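Side-chain contacts in endoribonuclease ToxN (Bacillus thuringiensis, PDB 4ATO), which cleaves RNA within adenine-rich sequences as the toxin of a type III toxin-antitoxin system and is inhibited by the pseudoknotted repeats of its antitoxin RNA, ToxI: residues K77-L82 against L115-F120; V67-F72 against D126-K131; P28-K31 against H35-P38. One frame throughout, in Å; residues are numbered along the deposited sequence. Where two conformers were deposited one is given.

Contact 1: residues K77-L82 against L115-F120; sequences KRIGVL and LKQYLF. With nucleotides of chain B.
Gln117 holds CG anti to its carbonyl carbon (chi1 -72°) and runs extended, while Ile79 turns CG1 between its own backbone N and carbonyl carbon (chi1 49°), and its extended continuation carries CD1 to the helix. The Gln117 carboxamide thus comes up to the strand, and NE2 donates to Ile79 O at 2.7 Å. The bond is fairly straight at the hydrogen, yet the donor stands above the carbonyl plane while the acceptor lies close to the amide plane. Ile79 CD1 rests on Lys116 CB at 4.0 Å, and Lys116 carries its amine onward to Asp73 and to RNA bases. Beside this hydrogen bond, A33 of chain B donates N6 to Arg78 O at 3.0 Å. Across the helix, the C5-C6 edge of the U10 base of chain B stands over one face of the Tyr118 ring, toward its rim. Helix 108-139 packs here across strand 78-89 of the antiparallel sheet of the ToxN fold, which belongs to the SH3 clan, with antitoxin RNA bound on both elements.

Contact 2: residues V67-F72 against D126-K131; sequences VSVKLF and DRVTNK. With nucleotides of chain C.
An RNA-binding surface of the ToxN fold is built where strand 68-72, outermost in this chain's sheet, runs nearly antiparallel to residues 126-131 of helix 108-139, and Lys131 and Ser68 meet on it. Lys131 reaches there as an extended chain, with CG anti to the carbonyl carbon (chi1 -68°). Its NZ donates to Ser68 O at 2.7 Å, nearly in line with the C=O bond, and to OP2 of C18 of chain C at 2.8 Å. The backbone O of Ser65 accepts from the same amine, which ties the strand and the loop before it to the RNA backbone.

Beneath this polar end lies an apolar seam. Val69 CG2 touches Lys131 CD at 3.9 Å and Val128 CG2 at 4.1 Å, the two valine side chains crossing at about a right angle. Leu82 of the neighbouring strand packs on Val128.

One helical turn before Lys131, Arg127 bends at chi3 and offers the edge of its guanidinium to the RNA: NE bonds to OP1 of C18 of chain C at 3.3 Å, and NH2 to the ribose O2' of A17 of chain C at 3.2 Å. From the strand, Lys70 NZ holds OP1 of U16 of chain C at 2.7 Å. The basic groups hold phosphate and ribose oxygens, contacts that would follow the RNA backbone more than its bases; the phosphates probably favour the charged form of the lysines.

Contact 3: residues P28-K31 against H35-P38; sequences PFNK and HSRP. With nucleotides of chain C.
Arg37 and Phe29 join the two arms of an irregular loop between helix 14-23 and strand 38-41, part of the RNA-binding surface of the ToxN fold. The tight part centres on the Arg37 guanidinium. With CG anti to the backbone N (chi1 -177°) and a bend at chi3, the chain turns its NE/NH2 edge to Phe29 O, and each nitrogen donates at 2.9 Å to that one oxygen. The oxygen lies in the guanidinium plane, an arrangement that should restrain the group's rotation. Pro28 CB covers one face, 3.6 Å from Arg37 NE, and Arg37 NH1 continues to Leu55 O and the RNA. The backbone adds a hydrogen bond from Arg37 N to Asn30 O at 3.2 Å.

Toward the outer end of the loop the fit is looser and water takes over. One water donates to Lys31 O and accepts from His35 N, spanning the arms where their backbones diverge. A second water sits among Ser36 OG, Arg37 O and Asn30 OD1, while Asn30 ND2 donates to Ile12 O.

Bound RNA closes the other side. The adenine of A1 of chain C lies over one face of the Phe29 ring, its C5 3.5 Å above the ring plane near the centre, the two planes nearly parallel. At the 5' end of that nucleotide, Arg37 NH2 makes a further bond, donating to A1 of chain C O5' at 3.0 Å.

How the contacts relate
Along the chain, contact 3 closes first, and contacts 1 and 2 follow as concentric loops, 77-82 with 115-120 lying within the span from 67-72 to 126-131. Contacts 1 and 2 share helix 108-139, each setting it against one of two neighbouring strands, 78-89 and 68-72, of one antiparallel sheet. Their centres are about 11 Å apart; they touch through strand backbone pairing and through Phe120 against strand 68-72. Contact 3 leads into strand 38-41 of the same sheet, its centre about 16 Å from contact 1 and 19 Å from contact 2, across the chain's centre from the latter. Together they place nucleotides of two RNA chains around one toxin, consistent with RNA linking toxins in the triangular assembly.

Contact 1: residues K77-L82 against L115-F120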
loop_
_atom_site.group_PDB
_atom_site.type_symbol
_atom_site.label_atom_id
_atom_site.label_comp_id
_atom_site.label_asym_id
_atom_site.label_seq_id
_atom_site.Cartn_x
_atom_site.Cartn_y
_atom_site.Cartn_z
ATOM N N LYS A 77 5.243 -21.400 -8.210
ATOM C CA LYS A 77 6.063 -22.235 -9.045
ATOM C C LYS A 77 6.761 -21.415 -10.107
ATOM O O LYS A 77 6.244 -20.424 -10.540
ATOM C CB LYS A 77 5.221 -23.306 -9.691
ATOM C CG LYS A 77 4.214 -23.887 -8.749
ATOM C CD LYS A 77 4.361 -25.375 -8.648
ATOM C CE LYS A 77 3.463 -26.070 -9.638
ATOM N NZ LYS A 77 4.253 -26.915 -10.564
ATOM N N ARG A 78 7.942 -21.845 -10.515
ATOM C CA ARG A 78 8.662 -21.141 -11.556
ATOM C C ARG A 78 8.020 -21.460 -12.900
ATOM O O ARG A 78 7.815 -22.623 -13.244
ATOM C CB ARG A 78 10.137 -21.539 -11.524
ATOM C CG ARG A 78 10.762 -21.256 -10.153
ATOM C CD ARG A 78 12.146 -21.877 -9.983
ATOM N NE ARG A 78 12.640 -21.700 -8.617
ATOM C CZ ARG A 78 13.306 -20.623 -8.205
ATOM N NH1 ARG A 78 13.563 -19.637 -9.055
ATOM N NH2 ARG A 78 13.720 -20.531 -6.950
ATOM N N ILE A 79 7.676 -20.420 -13.647
ATOM C CA ILE A 79 7.028 -20.613 -14.933
ATOM C C ILE A 79 7.727 -19.810 -16.026
ATOM O O ILE A 79 7.080 -19.096 -16.783
ATOM C CB ILE A 79 5.526 -20.234 -14.888
ATOM C CG1 ILE A 79 5.328 -18.858 -14.245
ATOM C CG2 ILE A 79 4.717 -21.264 -14.120
ATOM C CD1 ILE A 79 3.923 -18.301 -14.437
ATOM N N GLY A 80 9.046 -19.932 -16.116
ATOM C CA GLY A 80 9.771 -19.279 -17.196
ATOM C C GLY A 80 10.693 -18.173 -16.724
ATOM O O GLY A 80 10.560 -17.639 -15.612
ATOM N N VAL A 81 11.657 -17.835 -17.567
ATOM C CA VAL A 81 12.578 -16.745 -17.281
ATOM C C VAL A 81 12.732 -15.963 -18.573
ATOM O O VAL A 81 12.974 -16.553 -19.635
ATOM C CB VAL A 81 13.972 -17.279 -16.825
ATOM C CG1 VAL A 81 14.912 -16.127 -16.518
ATOM C CG2 VAL A 81 13.836 -18.172 -15.598
ATOM N N LEU A 82 12.562 -14.648 -18.511
ATOM C CA LEU A 82 12.789 -13.843 -19.706
ATOM C C LEU A 82 14.265 -13.535 -19.769
ATOM O O LEU A 82 14.824 -13.012 -18.799
ATOM C CB LEU A 82 12.026 -12.529 -19.658
ATOM C CG LEU A 82 10.560 -12.524 -20.080
ATOM C CD1 LEU A 82 9.920 -11.212 -19.633
ATOM C CD2 LEU A 82 10.462 -12.688 -21.583
ATOM N N LEU A 115 -1.247 -18.425 -20.281
ATOM C CA LEU A 115 -2.116 -17.484 -19.579
ATOM C C LEU A 115 -1.480 -17.058 -18.253
ATOM O O LEU A 115 -1.428 -15.872 -17.947
ATOM C CB LEU A 115 -3.511 -18.080 -19.344
ATOM C CG LEU A 115 -4.554 -17.211 -18.630
ATOM C CD1 LEU A 115 -4.799 -15.913 -19.388
ATOM C CD2 LEU A 115 -5.856 -17.970 -18.462
ATOM N N LYS A 116 -0.997 -18.028 -17.476
ATOM C CA LYS A 116 -0.349 -17.722 -16.198
ATOM C C LYS A 116 0.824 -16.779 -16.419
ATOM O O LYS A 116 1.035 -15.832 -15.658
ATOM C CB LYS A 116 0.140 -18.993 -15.508
ATOM C CG LYS A 116 -0.975 -19.847 -14.898
ATOM C CD LYS A 116 -0.374 -20.948 -14.075
ATOM C CE LYS A 116 -1.419 -21.781 -13.368
ATOM N NZ LYS A 116 -0.726 -22.739 -12.462
ATOM N N GLN A 117 1.581 -17.038 -17.477
ATOM C CA GLN A 117 2.739 -16.221 -17.784
ATOM C C GLN A 117 2.281 -14.816 -18.142
ATOM O O GLN A 117 2.906 -13.834 -17.737
ATOM C CB GLN A 117 3.551 -16.843 -18.916
ATOM C CG GLN A 117 4.313 -18.111 -18.489
ATOM C CD GLN A 117 5.069 -18.748 -19.639
ATOM O OE1 GLN A 117 4.532 -18.900 -20.743
ATOM N NE2 GLN A 117 6.322 -19.118 -19.391
ATOM N N TYR A 118 1.174 -14.722 -18.880
ATOM C CA TYR A 118 0.625 -13.421 -19.220
ATOM C C TYR A 118 0.172 -12.675 -17.965
ATOM O O TYR A 118 0.467 -11.504 -17.810
ATOM C CB TYR A 118 -0.534 -13.502 -20.224
ATOM C CG TYR A 118 -1.145 -12.138 -20.451
ATOM C CD1 TYR A 118 -0.474 -11.180 -21.211
ATOM C CD2 TYR A 118 -2.357 -11.783 -19.868
ATOM C CE1 TYR A 118 -1.003 -9.915 -21.412
ATOM C CE2 TYR A 118 -2.898 -10.512 -20.059
ATOM C CZ TYR A 118 -2.211 -9.583 -20.839
ATOM O OH TYR A 118 -2.716 -8.317 -21.043
ATOM N N LEU A 119 -0.544 -13.350 -17.074
ATOM C CA LEU A 119 -1.038 -12.672 -15.885
ATOM C C LEU A 119 0.115 -12.176 -15.017
ATOM O O LEU A 119 0.043 -11.080 -14.477
ATOM C CB LEU A 119 -1.999 -13.550 -15.091
ATOM C CG LEU A 119 -3.316 -13.945 -15.777
ATOM C CD1 LEU A 119 -4.184 -14.751 -14.821
ATOM C CD2 LEU A 119 -4.076 -12.736 -16.267
ATOM N N PHE A 120 1.188 -12.958 -14.905
ATOM C CA PHE A 120 2.351 -12.491 -14.154
ATOM C C PHE A 120 2.979 -11.265 -14.827
ATOM O O PHE A 120 3.329 -10.293 -14.154
ATOM C CB PHE A 120 3.426 -13.577 -14.001
ATOM C CG PHE A 120 4.688 -13.080 -13.325
ATOM C CD1 PHE A 120 5.722 -12.518 -14.068
ATOM C CD2 PHE A 120 4.813 -13.130 -11.940
ATOM C CE1 PHE A 120 6.874 -12.031 -13.444
ATOM C CE2 PHE A 120 5.956 -12.656 -11.303
ATOM C CZ PHE A 120 6.997 -12.103 -12.057
ATOM P P U B 10 -6.246 -7.668 -20.730
ATOM O OP1 U B 10 -4.884 -7.630 -20.147
ATOM O OP2 U B 10 -6.678 -6.552 -21.609
ATOM O "O5'" U B 10 -6.486 -9.048 -21.469
ATOM C "C5'" U B 10 -5.710 -9.411 -22.603
ATOM C "C4'" U B 10 -6.293 -10.605 -23.316
ATOM O "O4'" U B 10 -5.448 -10.930 -24.451
ATOM C "C3'" U B 10 -6.384 -11.881 -22.481
ATOM O "O3'" U B 10 -7.483 -12.677 -22.946
ATOM C "C2'" U B 10 -5.079 -12.582 -22.828
ATOM O "O2'" U B 10 -5.083 -13.970 -22.601
ATOM C "C1'" U B 10 -4.949 -12.246 -24.313
ATOM N N1 U B 10 -3.569 -12.261 -24.820
ATOM C C2 U B 10 -3.281 -13.134 -25.854
ATOM O O2 U B 10 -4.103 -13.884 -26.335
ATOM N N3 U B 10 -1.994 -13.095 -26.324
ATOM C C4 U B 10 -0.976 -12.291 -25.848
ATOM O O4 U B 10 0.141 -12.382 -26.363
ATOM C C5 U B 10 -1.351 -11.407 -24.778
ATOM C C6 U B 10 -2.607 -11.412 -24.313
ATOM P P A B 33 5.395 -29.828 -20.956
ATOM O OP1 A B 33 5.315 -30.960 -21.912
ATOM O OP2 A B 33 6.009 -30.057 -19.621
ATOM O "O5'" A B 33 6.080 -28.589 -21.649
ATOM C "C5'" A B 33 5.382 -27.798 -22.597
ATOM C "C4'" A B 33 6.236 -26.653 -23.057
ATOM O "O4'" A B 33 6.277 -25.643 -22.004
ATOM C "C3'" A B 33 7.677 -27.026 -23.341
ATOM O "O3'" A B 33 8.184 -26.171 -24.344
ATOM C "C2'" A B 33 8.381 -26.726 -22.015
ATOM O "O2'" A B 33 9.756 -26.424 -22.132
ATOM C "C1'" A B 33 7.592 -25.533 -21.482
ATOM N N9 A B 33 7.497 -25.525 -20.025
ATOM C C8 A B 33 7.233 -26.625 -19.237
ATOM N N7 A B 33 7.213 -26.361 -17.957
ATOM C C5 A B 33 7.484 -25.001 -17.899
ATOM C C6 A B 33 7.608 -24.111 -16.820
ATOM N N6 A B 33 7.455 -24.468 -15.546
ATOM N N1 A B 33 7.890 -22.821 -17.108
ATOM C C2 A B 33 8.036 -22.459 -18.385
ATOM N N3 A B 33 7.947 -23.199 -19.486
ATOM C C4 A B 33 7.678 -24.475 -19.168
ATOM P P A B 11 -8.899 -12.640 -22.183
ATOM O OP1 A B 11 -9.865 -13.397 -23.018
ATOM O OP2 A B 11 -9.196 -11.223 -21.861
ATOM O "O5'" A B 11 -8.594 -13.439 -20.850
ATOM C "C5'" A B 11 -8.199 -14.802 -20.888
ATOM C "C4'" A B 11 -8.901 -15.598 -19.826
ATOM O "O4'" A B 11 -8.282 -15.331 -18.542
ATOM C "C3'" A B 11 -10.379 -15.275 -19.656
ATOM O "O3'" A B 11 -11.069 -16.453 -19.294
ATOM C "C2'" A B 11 -10.392 -14.306 -18.487
ATOM O "O2'" A B 11 -11.607 -14.273 -17.776
ATOM C "C1'" A B 11 -9.243 -14.832 -17.632
ATOM N N9 A B 11 -8.585 -13.805 -16.831
ATOM C C8 A B 11 -8.107 -12.608 -17.300
ATOM N N7 A B 11 -7.539 -11.878 -16.368
ATOM C C5 A B 11 -7.619 -12.651 -15.223
ATOM C C6 A B 11 -7.190 -12.427 -13.904
ATOM N N6 A B 11 -6.569 -11.309 -13.518
ATOM N N1 A B 11 -7.435 -13.392 -12.986
ATOM C C2 A B 11 -8.064 -14.499 -13.394
ATOM N N3 A B 11 -8.513 -14.817 -14.608
ATOM C C4 A B 11 -8.265 -13.841 -15.488
#

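Contact 2: residues V67-F72 against D126-K131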
loop_
_atom_site.group_PDB
_atom_site.type_symbol
_atom_site.label_atom_id
_atom_site.label_comp_id
_atom_site.label_asym_id
_atom_site.label_seq_id
_atom_site.Cartn_x
_atom_site.Cartn_y
_atom_site.Cartn_z
ATOM N N VAL A 67 19.953 -9.188 -16.092
ATOM C CA VAL A 67 19.591 -9.556 -17.463
ATOM C C VAL A 67 18.500 -10.618 -17.533
ATOM O O VAL A 67 18.368 -11.322 -18.529
ATOM C CB VAL A 67 20.805 -10.088 -18.278
ATOM C CG1 VAL A 67 21.746 -8.948 -18.667
ATOM C CG2 VAL A 67 21.535 -11.198 -17.514
ATOM N N SER A 68 17.705 -10.733 -16.486
ATOM C CA SER A 68 16.624 -11.702 -16.517
ATOM C C SER A 68 15.439 -11.283 -15.669
ATOM O O SER A 68 15.556 -10.481 -14.743
ATOM C CB SER A 68 17.123 -13.066 -16.057
ATOM O OG SER A 68 17.846 -12.936 -14.868
ATOM N N VAL A 69 14.289 -11.838 -16.008
ATOM C CA VAL A 69 13.096 -11.667 -15.204
ATOM C C VAL A 69 12.503 -13.053 -15.011
ATOM O O VAL A 69 12.120 -13.719 -15.976
ATOM C CB VAL A 69 12.080 -10.737 -15.900
ATOM C CG1 VAL A 69 10.780 -10.658 -15.088
ATOM C CG2 VAL A 69 12.695 -9.341 -16.117
ATOM N N LYS A 70 12.464 -13.498 -13.765
ATOM C CA LYS A 70 11.872 -14.775 -13.436
ATOM C C LYS A 70 10.360 -14.625 -13.274
ATOM O O LYS A 70 9.883 -13.724 -12.582
ATOM C CB LYS A 70 12.514 -15.330 -12.169
ATOM C CG LYS A 70 13.985 -15.640 -12.354
ATOM C CD LYS A 70 14.696 -15.987 -11.052
ATOM C CE LYS A 70 16.089 -16.563 -11.355
ATOM N NZ LYS A 70 16.871 -16.964 -10.142
ATOM N N LEU A 71 9.606 -15.479 -13.915
ATOM C CA LEU A 71 8.168 -15.488 -13.784
ATOM C C LEU A 71 7.716 -16.523 -12.760
ATOM O O LEU A 71 8.265 -17.582 -12.696
ATOM C CB LEU A 71 7.523 -15.793 -15.119
ATOM C CG LEU A 71 7.639 -14.822 -16.273
ATOM C CD1 LEU A 71 8.964 -14.959 -16.976
ATOM C CD2 LEU A 71 6.508 -15.029 -17.241
ATOM N N PHE A 72 6.707 -16.189 -11.973
ATOM C CA PHE A 72 6.155 -17.108 -10.986
ATOM C C PHE A 72 4.636 -17.152 -11.094
ATOM O O PHE A 72 4.004 -16.139 -11.402
ATOM C CB PHE A 72 6.548 -16.680 -9.570
ATOM C CG PHE A 72 8.030 -16.665 -9.334
ATOM C CD1 PHE A 72 8.775 -15.521 -9.585
ATOM C CD2 PHE A 72 8.678 -17.798 -8.869
ATOM C CE1 PHE A 72 10.142 -15.510 -9.372
ATOM C CE2 PHE A 72 10.037 -17.798 -8.651
ATOM C CZ PHE A 72 10.778 -16.654 -8.908
ATOM N N ASP A 126 6.892 -3.237 -15.918
ATOM C CA ASP A 126 7.766 -2.120 -15.564
ATOM C C ASP A 126 9.207 -2.599 -15.382
ATOM O O ASP A 126 10.160 -1.924 -15.763
ATOM C CB ASP A 126 7.278 -1.436 -14.280
ATOM C CG ASP A 126 7.098 -2.414 -13.115
ATOM O OD1 ASP A 126 6.540 -3.512 -13.320
ATOM O OD2 ASP A 126 7.513 -2.082 -11.983
ATOM N N ARG A 127 9.353 -3.778 -14.785
ATOM C CA ARG A 127 10.671 -4.339 -14.511
ATOM C C ARG A 127 11.367 -4.821 -15.777
ATOM O O ARG A 127 12.561 -4.589 -15.953
ATOM C CB ARG A 127 10.561 -5.463 -13.483
ATOM C CG ARG A 127 10.073 -4.953 -12.125
ATOM C CD ARG A 127 9.596 -6.094 -11.249
ATOM N NE ARG A 127 10.252 -6.074 -9.945
ATOM C CZ ARG A 127 9.685 -5.653 -8.820
ATOM N NH1 ARG A 127 8.431 -5.220 -8.823
ATOM N NH2 ARG A 127 10.371 -5.671 -7.685
ATOM N N VAL A 128 10.625 -5.491 -16.656
ATOM C CA VAL A 128 11.163 -5.882 -17.953
ATOM C C VAL A 128 11.692 -4.646 -18.676
ATOM O O VAL A 128 12.861 -4.580 -19.073
ATOM C CB VAL A 128 10.086 -6.536 -18.833
ATOM C CG1 VAL A 128 10.654 -6.859 -20.213
ATOM C CG2 VAL A 128 9.549 -7.798 -18.169
ATOM N N THR A 129 10.811 -3.662 -18.828
ATOM C CA THR A 129 11.146 -2.396 -19.464
ATOM C C THR A 129 12.394 -1.798 -18.825
ATOM O O THR A 129 13.360 -1.465 -19.505
ATOM C CB THR A 129 9.982 -1.398 -19.309
ATOM O OG1 THR A 129 8.808 -1.931 -19.938
ATOM C CG2 THR A 129 10.336 -0.033 -19.921
ATOM N N ASN A 130 12.374 -1.685 -17.507
ATOM C CA ASN A 130 13.505 -1.139 -16.785
ATOM C C ASN A 130 14.820 -1.855 -17.128
ATOM O O ASN A 130 15.803 -1.214 -17.482
ATOM C CB ASN A 130 13.220 -1.169 -15.287
ATOM C CG ASN A 130 14.382 -0.670 -14.465
ATOM O OD1 ASN A 130 14.782 0.490 -14.571
ATOM N ND2 ASN A 130 14.926 -1.542 -13.630
ATOM N N LYS A 131 14.820 -3.183 -17.055
ATOM C CA LYS A 131 16.030 -3.954 -17.322
ATOM C C LYS A 131 16.424 -3.862 -18.784
ATOM O O LYS A 131 17.595 -3.719 -19.086
ATOM C CB LYS A 131 15.887 -5.430 -16.884
ATOM C CG LYS A 131 15.807 -5.593 -15.372
ATOM C CD LYS A 131 15.673 -7.052 -14.938
ATOM C CE LYS A 131 15.582 -7.152 -13.418
ATOM N NZ LYS A 131 15.367 -8.561 -12.916
ATOM P P C C 18 14.239 -6.846 -9.819
ATOM O OP1 C C 18 13.389 -6.178 -10.850
ATOM O OP2 C C 18 15.094 -7.965 -10.237
ATOM O "O5'" C C 18 15.113 -5.755 -9.067
ATOM C "C5'" C C 18 14.517 -4.629 -8.445
ATOM C "C4'" C C 18 15.535 -3.864 -7.644
ATOM O "O4'" C C 18 16.103 -4.727 -6.620
ATOM C "C3'" C C 18 16.734 -3.375 -8.433
ATOM O "O3'" C C 18 16.484 -2.142 -9.080
ATOM C "C2'" C C 18 17.845 -3.306 -7.394
ATOM O "O2'" C C 18 17.788 -2.084 -6.671
ATOM C "C1'" C C 18 17.473 -4.444 -6.449
ATOM N N1 C C 18 18.263 -5.681 -6.699
ATOM C C2 C C 18 19.622 -5.698 -6.342
ATOM O O2 C C 18 20.131 -4.674 -5.870
ATOM N N3 C C 18 20.365 -6.815 -6.535
ATOM C C4 C C 18 19.792 -7.904 -7.050
ATOM N N4 C C 18 20.558 -8.986 -7.217
ATOM C C5 C C 18 18.406 -7.928 -7.411
ATOM C C6 C C 18 17.697 -6.810 -7.223
ATOM P P U C 16 15.959 -17.355 -6.511
ATOM O OP1 U C 16 15.606 -17.836 -7.870
ATOM O OP2 U C 16 17.361 -16.978 -6.233
ATOM O "O5'" U C 16 14.986 -16.170 -6.087
ATOM C "C5'" U C 16 13.588 -16.265 -6.300
ATOM C "C4'" U C 16 12.858 -15.068 -5.746
ATOM O "O4'" U C 16 13.096 -14.955 -4.312
ATOM C "C3'" U C 16 13.298 -13.715 -6.281
ATOM O "O3'" U C 16 12.809 -13.432 -7.581
ATOM C "C2'" U C 16 12.798 -12.768 -5.200
ATOM O "O2'" U C 16 11.394 -12.586 -5.290
ATOM C "C1'" U C 16 13.103 -13.582 -3.939
ATOM N N1 U C 16 14.433 -13.235 -3.397
ATOM C C2 U C 16 14.508 -12.046 -2.693
ATOM O O2 U C 16 13.534 -11.337 -2.481
ATOM N N3 U C 16 15.760 -11.717 -2.236
ATOM C C4 U C 16 16.925 -12.434 -2.443
ATOM O O4 U C 16 17.983 -12.007 -1.982
ATOM C C5 U C 16 16.772 -13.637 -3.203
ATOM C C6 U C 16 15.561 -13.987 -3.652
ATOM P P A C 17 13.678 -12.532 -8.583
ATOM O OP1 A C 17 12.960 -12.495 -9.877
ATOM O OP2 A C 17 15.057 -13.060 -8.561
ATOM O "O5'" A C 17 13.643 -11.095 -7.884
ATOM C "C5'" A C 17 12.432 -10.379 -7.726
ATOM C "C4'" A C 17 12.651 -9.082 -6.981
ATOM O "O4'" A C 17 13.113 -9.351 -5.627
ATOM C "C3'" A C 17 13.711 -8.143 -7.553
ATOM O "O3'" A C 17 13.239 -7.387 -8.661
ATOM C "C2'" A C 17 14.068 -7.296 -6.339
ATOM O "O2'" A C 17 13.064 -6.329 -6.091
ATOM C "C1'" A C 17 14.014 -8.336 -5.219
ATOM N N9 A C 17 15.344 -8.934 -4.983
ATOM C C8 A C 17 15.828 -10.168 -5.346
ATOM N N7 A C 17 17.076 -10.354 -5.003
ATOM C C5 A C 17 17.459 -9.164 -4.399
ATOM C C6 A C 17 18.675 -8.717 -3.829
ATOM N N6 A C 17 19.790 -9.452 -3.750
ATOM N N1 A C 17 18.701 -7.466 -3.314
ATOM C C2 A C 17 17.588 -6.720 -3.376
ATOM N N3 A C 17 16.398 -7.028 -3.886
ATOM C C4 A C 17 16.393 -8.281 -4.378
#

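Contact 3: residues P28-K31 against H35-P38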
loop_
_atom_site.group_PDB
_atom_site.type_symbol
_atom_site.label_atom_id
_atom_site.label_comp_id
_atom_site.label_asym_id
_atom_site.label_seq_id
_atom_site.Cartn_x
_atom_site.Cartn_y
_atom_site.Cartn_z
ATOM N N PRO A 28 18.842 -17.246 -29.492
ATOM C CA PRO A 28 18.317 -18.523 -28.988
ATOM C C PRO A 28 17.824 -19.468 -30.085
ATOM O O PRO A 28 17.156 -19.017 -31.025
ATOM C CB PRO A 28 17.127 -18.094 -28.118
ATOM C CG PRO A 28 17.381 -16.640 -27.797
ATOM C CD PRO A 28 18.045 -16.100 -29.018
ATOM N N PHE A 29 18.151 -20.756 -29.950
ATOM C CA PHE A 29 17.595 -21.796 -30.813
ATOM C C PHE A 29 16.070 -21.691 -30.722
ATOM O O PHE A 29 15.521 -21.526 -29.632
ATOM C CB PHE A 29 18.011 -23.192 -30.333
ATOM C CG PHE A 29 19.484 -23.487 -30.444
ATOM C CD1 PHE A 29 20.329 -22.673 -31.173
ATOM C CD2 PHE A 29 20.015 -24.617 -29.832
ATOM C CE1 PHE A 29 21.682 -22.968 -31.274
ATOM C CE2 PHE A 29 21.365 -24.921 -29.930
ATOM C CZ PHE A 29 22.197 -24.096 -30.649
ATOM N N ASN A 30 15.378 -21.794 -31.834
ATOM C CA ASN A 30 13.945 -21.636 -31.824
ATOM C C ASN A 30 13.180 -22.873 -31.388
ATOM O O ASN A 30 12.059 -22.783 -30.953
ATOM C CB ASN A 30 13.480 -21.191 -33.202
ATOM C CG ASN A 30 12.582 -19.986 -33.151
ATOM O OD1 ASN A 30 12.630 -19.209 -32.224
ATOM N ND2 ASN A 30 11.756 -19.836 -34.152
ATOM N N LYS A 31 13.803 -24.029 -31.519
ATOM C CA LYS A 31 13.162 -25.308 -31.268
ATOM C C LYS A 31 11.704 -25.354 -31.640
ATOM O O LYS A 31 10.869 -25.562 -30.790
ATOM C CB LYS A 31 13.305 -25.705 -29.816
ATOM C CG LYS A 31 14.728 -25.938 -29.387
ATOM C CD LYS A 31 14.812 -26.079 -27.891
ATOM C CE LYS A 31 16.246 -26.029 -27.440
ATOM N NZ LYS A 31 16.596 -27.298 -26.762
ATOM N N HIS A 35 6.663 -26.524 -29.681
ATOM C CA HIS A 35 6.284 -25.184 -29.241
ATOM C C HIS A 35 7.386 -24.178 -29.538
ATOM O O HIS A 35 8.321 -24.033 -28.756
ATOM C CB HIS A 35 5.953 -25.173 -27.748
ATOM C CG HIS A 35 4.834 -26.094 -27.376
ATOM N ND1 HIS A 35 3.527 -25.869 -27.757
ATOM C CD2 HIS A 35 4.826 -27.244 -26.662
ATOM C CE1 HIS A 35 2.763 -26.841 -27.291
ATOM N NE2 HIS A 35 3.527 -27.689 -26.625
ATOM N N SER A 36 7.266 -23.497 -30.673
ATOM C CA SER A 36 8.237 -22.490 -31.092
ATOM C C SER A 36 8.427 -21.453 -29.986
ATOM O O SER A 36 7.452 -20.974 -29.413
ATOM C CB SER A 36 7.780 -21.821 -32.387
ATOM O OG SER A 36 8.790 -20.971 -32.898
ATOM N N ARG A 37 9.681 -21.130 -29.683
ATOM C CA ARG A 37 10.009 -20.335 -28.500
ATOM C C ARG A 37 9.298 -18.990 -28.482
ATOM O O ARG A 37 9.477 -18.176 -29.383
ATOM C CB ARG A 37 11.520 -20.129 -28.380
ATOM C CG ARG A 37 11.940 -19.366 -27.136
ATOM C CD ARG A 37 13.405 -18.967 -27.211
ATOM N NE ARG A 37 14.265 -20.125 -27.435
ATOM C CZ ARG A 37 14.757 -20.893 -26.464
ATOM N NH1 ARG A 37 14.473 -20.637 -25.190
ATOM N NH2 ARG A 37 15.528 -21.928 -26.770
ATOM N N PRO A 38 8.479 -18.755 -27.447
ATOM C CA PRO A 38 7.749 -17.493 -27.394
ATOM C C PRO A 38 8.641 -16.370 -26.887
ATOM O O PRO A 38 9.550 -16.597 -26.085
ATOM C CB PRO A 38 6.607 -17.783 -26.414
ATOM C CG PRO A 38 7.116 -18.883 -25.544
ATOM C CD PRO A 38 8.140 -19.655 -26.331
ATOM O "O5'" A C 1 17.186 -23.025 -24.577
ATOM C "C5'" A C 1 17.156 -24.413 -24.274
ATOM C "C4'" A C 1 18.476 -25.072 -24.571
ATOM O "O4'" A C 1 18.819 -24.864 -25.961
ATOM C "C3'" A C 1 19.672 -24.536 -23.805
ATOM O "O3'" A C 1 19.785 -25.108 -22.511
ATOM C "C2'" A C 1 20.841 -24.880 -24.721
ATOM O "O2'" A C 1 21.215 -26.234 -24.553
ATOM C "C1'" A C 1 20.214 -24.733 -26.101
ATOM N N9 A C 1 20.504 -23.434 -26.742
ATOM C C8 A C 1 19.568 -22.494 -27.104
ATOM N N7 A C 1 20.076 -21.446 -27.710
ATOM C C5 A C 1 21.438 -21.715 -27.771
ATOM C C6 A C 1 22.522 -20.985 -28.308
ATOM N N6 A C 1 22.407 -19.788 -28.899
ATOM N N1 A C 1 23.750 -21.532 -28.209
ATOM C C2 A C 1 23.866 -22.729 -27.616
ATOM N N3 A C 1 22.925 -23.509 -27.080
ATOM C C4 A C 1 21.716 -22.940 -27.187
HETATM O O HOH W 1 9.706 -18.652 -32.005
HETATM O O HOH W 2 9.481 -27.862 -29.952
#